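Local coordinates for electron transfer flavoprotein, alpha subunit (Thermotoga maritima, PDB 7KOE) that binds flavin-adenine dinucleotide and, as the alpha subunit of an electron transfer flavoprotein, probably relays electrons between redox partners, at residues B[7-12]-B[24-29]; B[39-44]-B[61-66]; B[282-287]-B[302-307]. One frame throughout, in Å; residues are numbered along the deposited sequence.

Interaction 1: B[7-12]-B[24-29]; sequences IFVLIE and ELIGKA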
loop_
_atom_site.group_PDB
_atom_site.type_symbol
_atom_site.label_atom_id
_atom_site.label_comp_id
_atom_site.label_asym_id
_atom_site.label_seq_id
_atom_site.Cartn_x
_atom_site.Cartn_y
_atom_site.Cartn_z
ATOM N N ILE B 7 1.925 1.099 -52.967
ATOM C CA ILE B 7 1.769 2.231 -52.059
ATOM C C ILE B 7 1.872 3.533 -52.852
ATOM O O ILE B 7 2.711 3.675 -53.747
ATOM C CB ILE B 7 2.771 2.158 -50.897
ATOM C CG1 ILE B 7 4.225 2.212 -51.355
ATOM C CG2 ILE B 7 2.573 0.851 -50.151
ATOM C CD1 ILE B 7 5.213 2.115 -50.214
ATOM N N PHE B 8 0.964 4.463 -52.571
ATOM C CA PHE B 8 0.853 5.701 -53.330
ATOM C C PHE B 8 1.510 6.848 -52.580
ATOM O O PHE B 8 1.562 6.861 -51.349
ATOM C CB PHE B 8 -0.610 6.063 -53.591
ATOM C CG PHE B 8 -1.227 5.364 -54.768
ATOM C CD1 PHE B 8 -0.565 4.347 -55.432
ATOM C CD2 PHE B 8 -2.484 5.737 -55.210
ATOM C CE1 PHE B 8 -1.149 3.713 -56.509
ATOM C CE2 PHE B 8 -3.071 5.112 -56.288
ATOM C CZ PHE B 8 -2.405 4.100 -56.938
ATOM N N VAL B 9 2.013 7.817 -53.338
ATOM C CA VAL B 9 2.510 9.080 -52.806
ATOM C C VAL B 9 2.028 10.176 -53.742
ATOM O O VAL B 9 2.302 10.130 -54.944
ATOM C CB VAL B 9 4.049 9.115 -52.692
ATOM C CG1 VAL B 9 4.538 10.535 -52.495
ATOM C CG2 VAL B 9 4.543 8.243 -51.557
ATOM N N LEU B 10 1.299 11.150 -53.209
ATOM C CA LEU B 10 0.825 12.263 -54.016
ATOM C C LEU B 10 1.918 13.315 -54.128
ATOM O O LEU B 10 2.627 13.598 -53.159
ATOM C CB LEU B 10 -0.437 12.875 -53.410
ATOM C CG LEU B 10 -1.406 13.634 -54.320
ATOM C CD1 LEU B 10 -2.793 13.504 -53.751
ATOM C CD2 LEU B 10 -1.057 15.104 -54.470
ATOM N N ILE B 11 2.051 13.892 -55.319
ATOM C CA ILE B 11 3.036 14.930 -55.588
ATOM C C ILE B 11 2.311 16.268 -55.624
ATOM O O ILE B 11 1.458 16.500 -56.488
ATOM C CB ILE B 11 3.807 14.680 -56.896
ATOM C CG1 ILE B 11 4.729 13.463 -56.771
ATOM C CG2 ILE B 11 4.636 15.898 -57.270
ATOM C CD1 ILE B 11 4.148 12.160 -57.272
ATOM N N GLU B 12 2.642 17.137 -54.675
ATOM C CA GLU B 12 2.070 18.476 -54.601
ATOM C C GLU B 12 2.925 19.405 -55.450
ATOM O O GLU B 12 4.058 19.717 -55.079
ATOM C CB GLU B 12 2.021 18.959 -53.153
ATOM C CG GLU B 12 1.104 18.169 -52.230
ATOM C CD GLU B 12 -0.370 18.421 -52.488
ATOM O OE1 GLU B 12 -1.194 17.591 -52.055
ATOM O OE2 GLU B 12 -0.709 19.460 -53.094
ATOM N N GLU B 24 10.139 13.843 -50.069
ATOM C CA GLU B 24 10.437 13.283 -48.756
ATOM C C GLU B 24 9.516 12.119 -48.434
ATOM O O GLU B 24 9.881 11.244 -47.643
ATOM C CB GLU B 24 10.324 14.359 -47.679
ATOM C CG GLU B 24 11.020 15.646 -48.052
ATOM C CD GLU B 24 11.393 16.512 -46.873
ATOM O OE1 GLU B 24 10.859 17.634 -46.770
ATOM O OE2 GLU B 24 12.250 16.097 -46.076
ATOM N N LEU B 25 8.329 12.089 -49.037
ATOM C CA LEU B 25 7.423 10.962 -48.881
ATOM C C LEU B 25 7.722 9.839 -49.854
ATOM O O LEU B 25 7.444 8.675 -49.550
ATOM C CB LEU B 25 5.975 11.409 -49.070
ATOM C CG LEU B 25 5.438 12.353 -48.003
ATOM C CD1 LEU B 25 3.937 12.444 -48.122
ATOM C CD2 LEU B 25 5.857 11.891 -46.624
ATOM N N ILE B 26 8.254 10.174 -51.029
ATOM C CA ILE B 26 8.747 9.158 -51.950
ATOM C C ILE B 26 9.929 8.424 -51.329
ATOM O O ILE B 26 10.018 7.191 -51.391
ATOM C CB ILE B 26 9.092 9.814 -53.301
ATOM C CG1 ILE B 26 7.847 9.883 -54.185
ATOM C CG2 ILE B 26 10.212 9.097 -54.022
ATOM C CD1 ILE B 26 7.991 10.813 -55.355
ATOM N N GLY B 27 10.820 9.164 -50.667
ATOM C CA GLY B 27 11.929 8.534 -49.974
ATOM C C GLY B 27 11.515 7.795 -48.719
ATOM O O GLY B 27 12.158 6.814 -48.335
ATOM N N LYS B 28 10.447 8.247 -48.062
ATOM C CA LYS B 28 9.965 7.550 -46.875
ATOM C C LYS B 28 9.245 6.264 -47.253
ATOM O O LYS B 28 9.371 5.247 -46.560
ATOM C CB LYS B 28 9.049 8.465 -46.062
ATOM C CG LYS B 28 8.427 7.826 -44.830
ATOM C CD LYS B 28 9.483 7.291 -43.881
ATOM C CE LYS B 28 8.890 6.263 -42.941
ATOM N NZ LYS B 28 9.920 5.653 -42.059
ATOM N N ALA B 29 8.502 6.284 -48.361
ATOM C CA ALA B 29 7.806 5.088 -48.818
ATOM C C ALA B 29 8.765 4.017 -49.318
ATOM O O ALA B 29 8.392 2.839 -49.346
ATOM C CB ALA B 29 6.803 5.453 -49.907
#
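Val9 rests on helix 21-33 with both of its methyls in use, and it gives up more surface to this contact than any other residue. CG1, held anti to the backbone N (chi1 165°), lies against the flank of the helix, 3.8 Å from Leu25 CB and equally close to Ile26 CG1. The other methyl, CG2, reaches further along, to 4.0 Å from Ala29 CB, and so bridges one helical turn. It also lies 3.6 Å from the carbonyl O of Leu25, an oxygen whose polar need is met within the helix by the backbone N of Ala29. Ala29 suits its place because a lone CB takes little room between two bulky neighbours: Val9 CG2 is one, and Ile7 CD1, at 3.7 Å, is the other. Ile7 and Val9 alternate with Phe8, which turns to the opposite side of the strand. This is the first beta-alpha step of a Rossmann-like alpha/beta domain, in which helix 21-33 leads from the central strand 6-9 over to strand 40-46. Strand and helix segments run nearly antiparallel, at 164°, with axes 8.8 Å apart. The longer branch of Ile26 reaches the strand; its side chain crosses that of Val9 at about a right angle, and CD1 continues to Ile11 CG1, 4.4 Å away. Beta-branched residues serve well on the strand, being compatible with extended backbone while offering broad apolar sides. At the start of the helical segment, Glu24 points elsewhere and forms a salt bridge with Arg281 of the neighbouring electron transfer flavoprotein chain.

Interaction 2: B[39-44]-B[61-66]; sequences SEVWGV and GADKVL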
loop_
_atom_site.group_PDB
_atom_site.type_symbol
_atom_site.label_atom_id
_atom_site.label_comp_id
_atom_site.label_asym_id
_atom_site.label_seq_id
_atom_site.Cartn_x
_atom_site.Cartn_y
_atom_site.Cartn_z
ATOM N N SER B 39 6.157 -4.965 -52.573
ATOM C CA SER B 39 5.529 -3.662 -52.731
ATOM C C SER B 39 6.370 -2.766 -53.632
ATOM O O SER B 39 7.550 -3.021 -53.883
ATOM C CB SER B 39 5.307 -2.987 -51.376
ATOM O OG SER B 39 6.513 -2.961 -50.644
ATOM N N GLU B 40 5.737 -1.695 -54.113
ATOM C CA GLU B 40 6.360 -0.732 -55.011
ATOM C C GLU B 40 5.809 0.658 -54.725
ATOM O O GLU B 40 4.633 0.819 -54.395
ATOM C CB GLU B 40 6.114 -1.108 -56.475
ATOM C CG GLU B 40 4.689 -1.560 -56.749
ATOM C CD GLU B 40 4.366 -1.632 -58.225
ATOM O OE1 GLU B 40 3.811 -2.655 -58.672
ATOM O OE2 GLU B 40 4.667 -0.657 -58.939
ATOM N N VAL B 41 6.666 1.666 -54.870
ATOM C CA VAL B 41 6.321 3.045 -54.532
ATOM C C VAL B 41 5.859 3.741 -55.806
ATOM O O VAL B 41 6.666 4.093 -56.667
ATOM C CB VAL B 41 7.502 3.779 -53.896
ATOM C CG1 VAL B 41 7.150 5.237 -53.630
ATOM C CG2 VAL B 41 7.930 3.081 -52.631
ATOM N N TRP B 42 4.556 3.963 -55.922
ATOM C CA TRP B 42 4.031 4.737 -57.033
ATOM C C TRP B 42 4.153 6.229 -56.740
ATOM O O TRP B 42 4.630 6.653 -55.686
ATOM C CB TRP B 42 2.577 4.366 -57.304
ATOM C CG TRP B 42 2.414 3.277 -58.293
ATOM C CD1 TRP B 42 3.192 2.170 -58.423
ATOM C CD2 TRP B 42 1.403 3.180 -59.301
ATOM N NE1 TRP B 42 2.728 1.385 -59.447
ATOM C CE2 TRP B 42 1.640 1.993 -60.014
ATOM C CE3 TRP B 42 0.328 3.988 -59.677
ATOM C CZ2 TRP B 42 0.827 1.578 -61.062
ATOM C CZ3 TRP B 42 -0.472 3.579 -60.725
ATOM C CH2 TRP B 42 -0.218 2.387 -61.405
ATOM N N GLY B 43 3.728 7.037 -57.703
ATOM C CA GLY B 43 3.577 8.460 -57.494
ATOM C C GLY B 43 2.422 8.993 -58.311
ATOM O O GLY B 43 2.404 8.834 -59.533
ATOM N N VAL B 44 1.449 9.621 -57.664
ATOM C CA VAL B 44 0.282 10.161 -58.350
ATOM C C VAL B 44 0.512 11.643 -58.584
ATOM O O VAL B 44 0.844 12.383 -57.653
ATOM C CB VAL B 44 -1.005 9.921 -57.546
ATOM C CG1 VAL B 44 -2.217 10.159 -58.422
ATOM C CG2 VAL B 44 -1.019 8.514 -56.999
ATOM N N GLY B 61 13.053 8.271 -56.197
ATOM C CA GLY B 61 12.802 6.955 -55.651
ATOM C C GLY B 61 11.438 6.379 -55.965
ATOM O O GLY B 61 11.093 5.309 -55.461
ATOM N N ALA B 62 10.647 7.069 -56.780
ATOM C CA ALA B 62 9.357 6.530 -57.188
ATOM C C ALA B 62 9.578 5.362 -58.136
ATOM O O ALA B 62 10.309 5.491 -59.125
ATOM C CB ALA B 62 8.510 7.608 -57.853
ATOM N N ASP B 63 8.980 4.211 -57.816
ATOM C CA ASP B 63 9.123 3.052 -58.690
ATOM C C ASP B 63 8.378 3.271 -59.995
ATOM O O ASP B 63 8.951 3.116 -61.078
ATOM C CB ASP B 63 8.614 1.791 -57.994
ATOM C CG ASP B 63 9.449 1.415 -56.793
ATOM O OD1 ASP B 63 10.194 2.280 -56.289
ATOM O OD2 ASP B 63 9.355 0.254 -56.347
ATOM N N LYS B 64 7.114 3.667 -59.912
ATOM C CA LYS B 64 6.316 4.019 -61.071
ATOM C C LYS B 64 5.730 5.402 -60.807
ATOM O O LYS B 64 5.817 5.930 -59.695
ATOM C CB LYS B 64 5.199 2.997 -61.311
ATOM C CG LYS B 64 5.610 1.531 -61.135
ATOM C CD LYS B 64 6.632 1.030 -62.126
ATOM C CE LYS B 64 6.973 -0.432 -61.868
ATOM N NZ LYS B 64 5.807 -1.322 -62.130
ATOM N N VAL B 65 5.135 6.006 -61.831
ATOM C CA VAL B 65 4.486 7.306 -61.683
ATOM C C VAL B 65 3.146 7.249 -62.404
ATOM O O VAL B 65 3.091 6.923 -63.594
ATOM C CB VAL B 65 5.348 8.465 -62.225
ATOM C CG1 VAL B 65 4.506 9.694 -62.523
ATOM C CG2 VAL B 65 6.439 8.830 -61.231
ATOM N N LEU B 66 2.068 7.538 -61.684
ATOM C CA LEU B 66 0.749 7.683 -62.291
ATOM C C LEU B 66 0.553 9.165 -62.583
ATOM O O LEU B 66 0.220 9.947 -61.693
ATOM C CB LEU B 66 -0.330 7.132 -61.371
ATOM C CG LEU B 66 -1.783 7.310 -61.798
ATOM C CD1 LEU B 66 -2.026 6.711 -63.167
ATOM C CD2 LEU B 66 -2.695 6.683 -60.768
#
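Glu40 and Lys64 form a long, weak salt bridge, with OE2 of the glutamate 3.5 Å from NZ of the lysine. The same Glu40 OE2 receives the indole N-H of Trp42, NE1 to OE2 2.9 Å; the oxygen lies almost in the indole plane, while the N-H comes to it from above the carboxylate plane. Lys64 bends at chi2 and chi4 to reach the glutamate, and on the way its CB passes over the five-membered ring of Trp42, a CH-pi contact 3.7 Å from the centroid. A lysine suits both tasks, having an aliphatic stem for the indole and a charge for the acid. Strands 40-46 and 65-69 are neighbours in a parallel sheet, joined through helix 51-60 as a beta-alpha-beta unit, and Val44 pairs with Leu66 in parallel bridge register. There Gly43 O accepts Leu66 N at 2.5 Å. Ahead of this bridge the pairing is less regular: Val41 O takes Asp63 N at 2.6 Å, in the carbonyl plane, and more weakly Lys64 N at 3.3 Å. Val41 N donates weakly to Asp63 OD2, 3.4 Å away. The aspartate's strongest polar partner is Arg30, in a salt bridge to OD1, which Arg177 also meets. Further along, Leu66 CB packs on Trp42 CZ3 at 3.6 Å. Gly61, just past helix 51-60, has a phi of 133°, where a CB would collide with the preceding residue's carbonyl O, hence glycine.

Interaction 3: B[282-287]-B[302-307]; sequences QHVVGI and APIFDI. With FAD (flavin-adenine dinucleotide), chain J.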
loop_
_atom_site.group_PDB
_atom_site.type_symbol
_atom_site.label_atom_id
_atom_site.label_comp_id
_atom_site.label_asym_id
_atom_site.label_seq_id
_atom_site.Cartn_x
_atom_site.Cartn_y
_atom_site.Cartn_z
ATOM N N GLN B 282 5.452 29.500 -20.078
ATOM C CA GLN B 282 4.305 29.976 -20.836
ATOM C C GLN B 282 4.684 30.417 -22.241
ATOM O O GLN B 282 3.819 30.442 -23.120
ATOM C CB GLN B 282 3.628 31.122 -20.096
ATOM C CG GLN B 282 2.813 30.684 -18.907
ATOM C CD GLN B 282 3.535 30.907 -17.606
ATOM O OE1 GLN B 282 4.662 31.390 -17.586
ATOM N NE2 GLN B 282 2.891 30.555 -16.506
ATOM N N HIS B 283 5.947 30.762 -22.477
ATOM C CA HIS B 283 6.381 31.091 -23.828
ATOM C C HIS B 283 6.865 29.871 -24.596
ATOM O O HIS B 283 6.479 29.677 -25.752
ATOM C CB HIS B 283 7.492 32.140 -23.803
ATOM C CG HIS B 283 7.962 32.532 -25.168
ATOM N ND1 HIS B 283 7.311 33.470 -25.936
ATOM C CD2 HIS B 283 8.999 32.089 -25.915
ATOM C CE1 HIS B 283 7.936 33.600 -27.092
ATOM N NE2 HIS B 283 8.959 32.768 -27.106
ATOM N N VAL B 284 7.689 29.023 -23.968
ATOM C CA VAL B 284 8.271 27.874 -24.660
ATOM C C VAL B 284 7.284 26.746 -24.898
ATOM O O VAL B 284 7.648 25.751 -25.536
ATOM C CB VAL B 284 9.484 27.302 -23.903
ATOM C CG1 VAL B 284 10.463 28.403 -23.579
ATOM C CG2 VAL B 284 9.047 26.582 -22.648
ATOM N N VAL B 285 6.044 26.863 -24.420
ATOM C CA VAL B 285 5.022 25.874 -24.755
ATOM C C VAL B 285 4.458 26.111 -26.147
ATOM O O VAL B 285 3.732 25.260 -26.674
ATOM C CB VAL B 285 3.929 25.891 -23.667
ATOM C CG1 VAL B 285 3.017 27.085 -23.834
ATOM C CG2 VAL B 285 3.161 24.567 -23.595
ATOM N N GLY B 286 4.794 27.231 -26.776
ATOM C CA GLY B 286 4.370 27.473 -28.137
ATOM C C GLY B 286 5.470 27.244 -29.151
ATOM O O GLY B 286 5.211 27.253 -30.355
ATOM N N ILE B 287 6.701 27.035 -28.685
ATOM C CA ILE B 287 7.846 26.865 -29.574
ATOM C C ILE B 287 8.433 25.467 -29.525
ATOM O O ILE B 287 9.341 25.170 -30.316
ATOM C CB ILE B 287 8.957 27.893 -29.275
ATOM C CG1 ILE B 287 9.716 27.511 -28.012
ATOM C CG2 ILE B 287 8.362 29.251 -29.066
ATOM C CD1 ILE B 287 10.932 28.358 -27.751
ATOM N N ALA B 302 19.776 31.219 -18.058
ATOM C CA ALA B 302 18.416 31.452 -18.500
ATOM C C ALA B 302 17.723 30.134 -18.826
ATOM O O ALA B 302 18.366 29.191 -19.293
ATOM C CB ALA B 302 18.389 32.358 -19.735
ATOM N N PRO B 303 16.411 30.031 -18.590
ATOM C CA PRO B 303 15.704 28.778 -18.889
ATOM C C PRO B 303 15.416 28.548 -20.365
ATOM O O PRO B 303 14.802 27.528 -20.696
ATOM C CB PRO B 303 14.400 28.916 -18.093
ATOM C CG PRO B 303 14.222 30.365 -17.907
ATOM C CD PRO B 303 15.587 30.946 -17.783
ATOM N N ILE B 304 15.818 29.449 -21.263
ATOM C CA ILE B 304 15.682 29.174 -22.687
ATOM C C ILE B 304 16.778 28.227 -23.158
ATOM O O ILE B 304 16.573 27.462 -24.107
ATOM C CB ILE B 304 15.654 30.504 -23.477
ATOM C CG1 ILE B 304 15.278 30.286 -24.945
ATOM C CG2 ILE B 304 16.963 31.268 -23.340
ATOM C CD1 ILE B 304 13.865 29.836 -25.154
ATOM N N PHE B 305 17.918 28.203 -22.468
ATOM C CA PHE B 305 19.035 27.341 -22.825
ATOM C C PHE B 305 18.783 25.875 -22.503
ATOM O O PHE B 305 19.526 25.016 -22.987
ATOM C CB PHE B 305 20.301 27.819 -22.116
ATOM C CG PHE B 305 20.819 29.126 -22.631
ATOM C CD1 PHE B 305 20.763 29.423 -23.983
ATOM C CD2 PHE B 305 21.360 30.061 -21.767
ATOM C CE1 PHE B 305 21.239 30.626 -24.460
ATOM C CE2 PHE B 305 21.837 31.262 -22.243
ATOM C CZ PHE B 305 21.777 31.542 -23.590
ATOM N N ASP B 306 17.764 25.567 -21.707
ATOM C CA ASP B 306 17.364 24.190 -21.473
ATOM C C ASP B 306 16.476 23.641 -22.581
ATOM O O ASP B 306 16.207 22.436 -22.600
ATOM C CB ASP B 306 16.641 24.074 -20.129
ATOM C CG ASP B 306 17.560 24.327 -18.953
ATOM O OD1 ASP B 306 18.772 24.051 -19.076
ATOM O OD2 ASP B 306 17.074 24.802 -17.905
ATOM N N ILE B 307 16.016 24.492 -23.493
ATOM C CA ILE B 307 15.257 24.052 -24.657
ATOM C C ILE B 307 15.940 24.413 -25.968
ATOM O O ILE B 307 15.573 23.858 -27.015
ATOM C CB ILE B 307 13.812 24.608 -24.630
ATOM C CG1 ILE B 307 12.835 23.642 -25.303
ATOM C CG2 ILE B 307 13.724 25.997 -25.254
ATOM C CD1 ILE B 307 11.388 24.033 -25.149
HETATM P PA FAD J . 11.938 38.511 -19.627
HETATM O O1A FAD J . 12.198 39.744 -18.855
HETATM O O2A FAD J . 11.541 37.325 -18.764
HETATM O O5B FAD J . 13.137 38.195 -20.536
HETATM C C5B FAD J . 14.270 39.084 -20.611
HETATM C C4B FAD J . 15.466 38.298 -21.076
HETATM O O4B FAD J . 16.215 39.081 -22.033
HETATM C C3B FAD J . 16.449 37.902 -19.976
HETATM O O3B FAD J . 16.892 36.562 -20.155
HETATM C C2B FAD J . 17.586 38.910 -20.154
HETATM O O2B FAD J . 18.836 38.385 -19.729
HETATM C C1B FAD J . 17.574 39.085 -21.667
HETATM N N9A FAD J . 18.181 40.324 -22.136
HETATM C C8A FAD J . 18.248 41.518 -21.468
HETATM N N7A FAD J . 18.861 42.467 -22.132
HETATM C C5A FAD J . 19.226 41.853 -23.320
HETATM C C6A FAD J . 19.910 42.318 -24.460
HETATM N N6A FAD J . 20.369 43.565 -24.594
HETATM N N1A FAD J . 20.110 41.444 -25.471
HETATM C C2A FAD J . 19.654 40.197 -25.344
HETATM N N3A FAD J . 18.996 39.649 -24.322
HETATM C C4A FAD J . 18.814 40.533 -23.334
HETATM N N1 FAD J . 4.442 34.961 -22.475
HETATM C C2 FAD J . 4.542 34.838 -23.826
HETATM O O2 FAD J . 5.547 35.204 -24.425
HETATM N N3 FAD J . 3.510 34.283 -24.542
HETATM C C4 FAD J . 2.339 33.821 -24.028
HETATM O O4 FAD J . 1.480 33.347 -24.767
HETATM C C4X FAD J . 2.232 33.964 -22.597
HETATM N N5 FAD J . 1.158 33.552 -22.036
HETATM C C5X FAD J . 1.046 33.681 -20.675
HETATM C C6 FAD J . -0.117 33.238 -20.063
HETATM C C7 FAD J . -0.281 33.342 -18.690
HETATM C C7M FAD J . -1.556 32.851 -18.063
HETATM C C8 FAD J . 0.743 33.900 -17.909
HETATM C C8M FAD J . 0.605 34.018 -16.423
HETATM C C9 FAD J . 1.909 34.344 -18.518
HETATM C C9A FAD J . 2.063 34.241 -19.892
HETATM N N10 FAD J . 3.237 34.655 -20.543
HETATM C C10 FAD J . 3.345 34.552 -21.904
HETATM C "C1'" FAD J . 4.323 35.297 -19.787
HETATM C "C2'" FAD J . 5.453 34.360 -19.390
HETATM O "O2'" FAD J . 5.116 33.655 -18.196
HETATM C "C3'" FAD J . 6.707 35.195 -19.137
HETATM O "O3'" FAD J . 6.481 36.016 -17.998
HETATM C "C4'" FAD J . 7.095 36.093 -20.310
HETATM O "O4'" FAD J . 7.218 35.311 -21.497
HETATM C "C5'" FAD J . 8.380 36.852 -20.075
HETATM O "O5'" FAD J . 8.770 37.485 -21.311
HETATM P P FAD J . 10.281 37.668 -21.693
HETATM O O1P FAD J . 10.309 38.278 -23.095
HETATM O O2P FAD J . 11.030 36.438 -21.511
HETATM O O3P FAD J . 10.776 38.757 -20.673
#
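Val284 and Ile287 face Ile304 and Ile307 in an apolar contact at the edge of the flavin site, within a Rossmann-like FAD-binding domain built on a five-stranded parallel sheet. The 282-287 segment starts in short helix 281-284, which comes after strand 271-275, whereas 302-307 belongs to the loop between the last two strands. Gln282 leads off on the cofactor side: its CB lies 3.5 Å from FAD C9A, and a bend at chi2 (101°) carries the amide to the ribityl chain, where OE1 approaches FAD O2'; a hydrogen bond is indicated, but the modelled separation is too short for its detail to be reliable. Its NE2 makes a weak hydrogen bond to Glu4 O of the ferredoxin-like protein chain. His283 follows, its ring carried away from the backbone N by a chi1 of -179°. ND1 donates to FAD O2 at 2.9 Å, with an N-H...O angle of 151°, and the oxygen sits at the ring edge near its plane. Histidine suits this place because its two nitrogens work at once, NE2 being hydrogen-bonded to Tyr272 OH. A leucine here would probably leave FAD O2 without this donor and the tyrosine hydroxyl without its mate. Val284 turns to the protein side, its CG1 4.0 Å from Ile304 CD1 and its CB just as far from Ile307 CD1. Past it the chain bends back, with Gly286 N bonded to His283 O at 3.1 Å. This turn brings round Ile287, whose side chain also packs on Tyr272 and Ile293. Branched aliphatic residues fit here because their methyls fill an apolar contact without any polar group to satisfy: Ile287 crosses Ile304 at about a right angle, and their CD1 atoms are 4.2 Å apart.

How the interactions relate
Interactions 1 and 2 are neighbours, their centres 8 Å apart, and share one seven-stranded parallel sheet in the domain of the electron transfer flavoprotein family. Strands 6-9 and 40-46 lie side by side there, with probable hydrogen bonds from Trp42 N to Ile7 O and from Val44 N to Val9 O, while helix 21-33 covers Val41 as well. Interaction 3 belongs to the FAD-binding domain and its separate five-stranded sheet, on the opposite side of the chain's centre, about 34 Å from interaction 1 and 42 Å from interaction 2, centre to centre. The three follow in series along the chain, each contact lying within a single domain; of the three, the last is the one that borders the flavin.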